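Local coordinates for hypothetical protein PA1234 (Pseudomonas aeruginosa, PDB 1Z6N), which is of unknown function but belongs to the thioredoxin family, can bind magnesium, and perhaps acts in thiol-disulfide chemistry, at residues E129-V134 / A143-G148; Q34-N39 / L73-F78. One frame throughout, in Å; residues are numbered along the deposited sequence.

Following the chain from its N terminus, contact 2 comes first: helix 23-39 meets helix 67-82 after an excursion through helix 43-50 and strand 56-61, so it closes a loop that includes the first sheet strand. Contact 1 follows in series and is much more local, joining the exit of strand 123-128 and the start of helix 132-137 to the end of helix 139-146, with eight residues between. The loops neither nest nor cross. Their centres lie about 14 Å apart, yet they touch, for Lys35 NZ of contact 2 makes a probable hydrogen bond to Ala147 O of contact 1 (2.9 Å). Helix 67-82, which supplies residues 73-78, also borders contact 1 through Asp68 and Asn72.

Contact 1 of 2, residues E129-V134 / A143-G148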
# COMPACT_ATOMS: atom_id res chain seq x y z
N GLU A 129 -3.39 -7.11 -2.21
CA GLU A 129 -4.78 -6.80 -2.54
C GLU A 129 -5.63 -6.16 -1.43
O GLU A 129 -6.15 -5.05 -1.62
CB GLU A 129 -5.51 -8.01 -3.15
CG GLU A 129 -6.74 -7.63 -3.97
CD GLU A 129 -7.33 -8.79 -4.76
OE1 GLU A 129 -7.40 -9.90 -4.22
OE2 GLU A 129 -7.72 -8.57 -5.93
N ARG A 130 -5.77 -6.86 -0.30
CA ARG A 130 -6.64 -6.42 0.78
C ARG A 130 -6.01 -6.75 2.12
O ARG A 130 -5.22 -7.69 2.19
CB ARG A 130 -8.01 -7.11 0.67
CG ARG A 130 -8.75 -6.65 -0.55
CD ARG A 130 -10.03 -7.43 -0.77
NE ARG A 130 -10.52 -7.09 -2.10
CZ ARG A 130 -11.05 -7.94 -2.97
NH1 ARG A 130 -11.21 -9.23 -2.67
NH2 ARG A 130 -11.43 -7.49 -4.16
N PRO A 131 -6.35 -5.99 3.18
CA PRO A 131 -5.82 -6.32 4.51
C PRO A 131 -6.26 -7.70 4.99
O PRO A 131 -7.31 -8.20 4.60
CB PRO A 131 -6.38 -5.21 5.43
CG PRO A 131 -6.80 -4.10 4.50
CD PRO A 131 -7.18 -4.76 3.20
N GLN A 132 -5.45 -8.28 5.87
CA GLN A 132 -5.72 -9.61 6.42
C GLN A 132 -7.11 -9.70 7.06
O GLN A 132 -7.78 -10.74 6.97
CB GLN A 132 -4.63 -10.02 7.42
CG GLN A 132 -4.68 -11.51 7.82
CD GLN A 132 -4.51 -12.40 6.60
OE1 GLN A 132 -3.51 -12.31 5.88
NE2 GLN A 132 -5.48 -13.28 6.37
N ALA A 133 -7.54 -8.63 7.73
CA ALA A 133 -8.85 -8.66 8.41
C ALA A 133 -9.99 -8.75 7.40
O ALA A 133 -11.04 -9.32 7.69
CB ALA A 133 -9.04 -7.44 9.33
N VAL A 134 -9.75 -8.21 6.20
CA VAL A 134 -10.73 -8.28 5.11
C VAL A 134 -10.72 -9.67 4.47
O VAL A 134 -11.77 -10.26 4.25
CB VAL A 134 -10.52 -7.16 4.08
CG1 VAL A 134 -11.55 -7.29 2.96
CG2 VAL A 134 -10.67 -5.82 4.77
N ALA A 143 -18.33 -5.36 1.87
CA ALA A 143 -19.14 -4.15 1.90
C ALA A 143 -18.48 -3.06 2.75
O ALA A 143 -18.26 -1.96 2.27
CB ALA A 143 -20.56 -4.45 2.39
N ALA A 144 -18.16 -3.40 4.00
CA ALA A 144 -17.53 -2.45 4.93
C ALA A 144 -16.14 -2.03 4.44
O ALA A 144 -15.76 -0.87 4.54
CB ALA A 144 -17.42 -3.06 6.30
N TYR A 145 -15.40 -3.00 3.91
CA TYR A 145 -14.11 -2.71 3.29
C TYR A 145 -14.21 -1.72 2.11
O TYR A 145 -13.47 -0.73 2.07
CB TYR A 145 -13.44 -4.01 2.87
CG TYR A 145 -12.34 -3.83 1.86
CD1 TYR A 145 -11.11 -3.27 2.24
CD2 TYR A 145 -12.52 -4.21 0.54
CE1 TYR A 145 -10.09 -3.11 1.31
CE2 TYR A 145 -11.50 -4.04 -0.40
CZ TYR A 145 -10.29 -3.49 0.00
OH TYR A 145 -9.27 -3.33 -0.92
N LYS A 146 -15.12 -1.99 1.16
CA LYS A 146 -15.29 -1.14 -0.03
C LYS A 146 -15.78 0.26 0.36
O LYS A 146 -15.60 1.24 -0.37
CB LYS A 146 -16.26 -1.76 -1.04
CG LYS A 146 -15.72 -2.94 -1.83
CD LYS A 146 -16.83 -3.59 -2.67
CE LYS A 146 -16.39 -4.92 -3.29
NZ LYS A 146 -17.57 -5.63 -3.87
N ALA A 147 -16.39 0.33 1.54
CA ALA A 147 -16.80 1.59 2.15
C ALA A 147 -15.70 2.28 2.97
O ALA A 147 -15.93 3.36 3.52
CB ALA A 147 -18.05 1.38 3.00
N GLY A 148 -14.52 1.67 3.07
CA GLY A 148 -13.42 2.29 3.82
C GLY A 148 -13.29 1.97 5.31
O GLY A 148 -12.51 2.61 6.03
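The phenol oxygen of Tyr145 lies against the aliphatic part of Arg130, with Arg130 CG 3.4 Å from Tyr145 OH, and takes part in hydrogen bonds with two partners on helix 67-82, Asp68 OD1 and Asn72 ND2. The Arg130 chain, extended from CG to NE, crosses the tyrosine at about a right angle, bringing Arg130 NE to 3.6 Å from Tyr145 CE2. Guanidinium and phenol planes are turned 65° apart, which rules out a parallel stack. Arg130 NE forms a salt bridge with the same Asp68 OD1, so one carboxylate oxygen holds both residues where they meet. The carboxylate carbon of Glu129 lies over one face of the guanidinium, a second negative group that probably helps to offset its charge.

The rest of the ring is gripped by carbon. Val134 crosses it near its root, placing CG1 over one face in a CH-pi contact 4.2 Å from the Tyr145 centroid; its other methyl, CG2, comes within 3.6 Å of Tyr145 CD1. Farther out, Pro131 CD approaches Tyr145 CE1 to 3.8 Å. With CG anti to the backbone N (chi1 162°), Tyr145 is sent outward from its helix and spans the gap, and its 102 Å² of buried surface is about half the 198 Å² total. No hydrogen bond joins the two segments directly.

Pro131 is the N-cap of helix 132-137, and Gly148 ends helix 139-146 in a Schellman motif. The contact thus draws together two successive short helices after strand 123-128, an edge of the sheet, against helix 67-82, while helix 151-164 packs on Pro131 and Ala133.

Contact 2 of 2, residues Q34-N39 / L73-F78; sequences QKLESN and LAALDF
Leu36 and Ala75 form the buried part of this helix pair: Leu36 CD2 lies 3.6 Å from Ala75 CA and 3.8 Å from Ala75 CB, a methyl resting on the backbone where the small alanine lets it in. Leu36 turns CG away from its own backbone nitrogen (chi1 -153°), which brings CD2 to the other helix. The same side chain also meets Phe78, Leu36 CG being 3.7 Å from Phe78 CD2. Leu151 of helix 151-164 touches both Leu36 and Ala75, and Leu41 adds to the apolar surroundings of Leu36 and Phe78.

The outer side differs in burial rather than closeness. Glu37 is exposed and Phe78 partly so, yet the glutamate methylene comes just as near, with Glu37 CG 3.5 Å from Phe78 CE1. Beyond CG the chain runs extended, and its carboxylate plane is inclined 50° to the ring. Leu36 and Glu37 approach the ring obliquely from the same side of its plane, Leu36 near CD2 and CE2, Glu37 near CD1 and CE1.

Segments 34-39 and 73-78 run in broadly the same direction, their axes crossing at -48° with a closest approach of 10.1 Å. The span is bridged by side chains and carries no hydrogen bond of its own. Polar pairing lies at the border instead: Arg81, on the same helix as Asp77, reaches across to Glu37 OE2 with NH2 and holds Asp77 OD2 with NE, which would ease any repulsion between Glu37 OE2 and Asp77 OD2, 6.4 Å apart. Adhesion between the helices is thus mainly hydrophobic, with the salt bridge from Arg81 to Glu37 joining them at the charged border.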
# COMPACT_ATOMS: atom_id res chain seq x y z
N GLN A 34 -9.97 11.49 3.08
CA GLN A 34 -10.71 12.34 4.01
C GLN A 34 -11.34 11.53 5.16
O GLN A 34 -11.40 12.03 6.29
CB GLN A 34 -11.77 13.17 3.28
CG GLN A 34 -12.45 14.22 4.13
CD GLN A 34 -13.44 15.02 3.31
OE1 GLN A 34 -14.48 15.45 3.82
NE2 GLN A 34 -13.12 15.21 2.03
N LYS A 35 -11.81 10.32 4.86
CA LYS A 35 -12.40 9.45 5.89
C LYS A 35 -11.38 9.11 6.97
O LYS A 35 -11.65 9.24 8.17
CB LYS A 35 -13.00 8.17 5.30
CG LYS A 35 -13.51 7.18 6.37
CD LYS A 35 -14.30 6.05 5.73
CE LYS A 35 -14.85 5.09 6.78
NZ LYS A 35 -16.01 4.36 6.20
N LEU A 36 -10.21 8.67 6.52
CA LEU A 36 -9.12 8.35 7.43
C LEU A 36 -8.68 9.60 8.19
O LEU A 36 -8.48 9.55 9.40
CB LEU A 36 -7.96 7.75 6.63
CG LEU A 36 -6.99 6.80 7.31
CD1 LEU A 36 -7.70 5.78 8.20
CD2 LEU A 36 -6.19 6.11 6.21
N GLU A 37 -8.59 10.73 7.49
CA GLU A 37 -8.18 12.01 8.08
C GLU A 37 -9.17 12.59 9.11
O GLU A 37 -8.75 13.23 10.07
CB GLU A 37 -7.87 13.04 7.00
CG GLU A 37 -6.56 12.73 6.28
CD GLU A 37 -6.23 13.67 5.14
OE1 GLU A 37 -7.02 14.59 4.84
OE2 GLU A 37 -5.16 13.48 4.54
N SER A 38 -10.47 12.37 8.90
CA SER A 38 -11.48 12.87 9.85
C SER A 38 -11.74 11.89 11.00
O SER A 38 -11.92 12.31 12.14
CB SER A 38 -12.79 13.20 9.13
OG SER A 38 -13.33 12.06 8.49
N ASN A 39 -11.77 10.59 10.69
CA ASN A 39 -11.96 9.57 11.74
C ASN A 39 -10.71 9.38 12.60
O ASN A 39 -10.81 9.06 13.79
CB ASN A 39 -12.43 8.24 11.14
CG ASN A 39 -13.84 8.31 10.55
OD1 ASN A 39 -14.59 9.25 10.81
ND2 ASN A 39 -14.22 7.30 9.77
N LEU A 73 -4.06 2.19 -1.02
CA LEU A 73 -2.98 3.14 -1.26
C LEU A 73 -3.29 4.52 -0.67
O LEU A 73 -2.37 5.19 -0.23
CB LEU A 73 -2.60 3.21 -2.74
CG LEU A 73 -2.13 1.86 -3.30
CD1 LEU A 73 -1.72 2.03 -4.77
CD2 LEU A 73 -0.98 1.28 -2.47
N ALA A 74 -4.57 4.90 -0.62
CA ALA A 74 -4.92 6.12 0.14
C ALA A 74 -4.45 5.98 1.60
O ALA A 74 -3.91 6.92 2.20
CB ALA A 74 -6.41 6.42 0.07
N ALA A 75 -4.66 4.79 2.17
CA ALA A 75 -4.26 4.54 3.57
C ALA A 75 -2.75 4.56 3.74
O ALA A 75 -2.22 5.19 4.67
CB ALA A 75 -4.85 3.22 4.07
N LEU A 76 -2.04 3.87 2.85
CA LEU A 76 -0.58 3.80 2.94
C LEU A 76 0.07 5.16 2.66
O LEU A 76 1.07 5.50 3.28
CB LEU A 76 -0.01 2.68 2.06
CG LEU A 76 -0.41 1.26 2.51
CD1 LEU A 76 0.16 0.23 1.54
CD2 LEU A 76 0.04 0.96 3.95
N ASP A 77 -0.52 5.94 1.77
CA ASP A 77 -0.05 7.31 1.57
C ASP A 77 -0.24 8.17 2.81
O ASP A 77 0.63 8.98 3.17
CB ASP A 77 -0.74 7.95 0.37
CG ASP A 77 -0.40 9.42 0.24
OD1 ASP A 77 0.75 9.72 -0.14
OD2 ASP A 77 -1.29 10.26 0.53
N PHE A 78 -1.37 8.00 3.49
CA PHE A 78 -1.60 8.71 4.75
C PHE A 78 -0.49 8.38 5.74
O PHE A 78 0.08 9.27 6.37
CB PHE A 78 -2.99 8.38 5.28
CG PHE A 78 -3.35 9.12 6.54
CD1 PHE A 78 -3.39 10.51 6.59
CD2 PHE A 78 -3.69 8.40 7.68
CE1 PHE A 78 -3.75 11.18 7.77
CE2 PHE A 78 -4.05 9.07 8.87
CZ PHE A 78 -4.08 10.45 8.90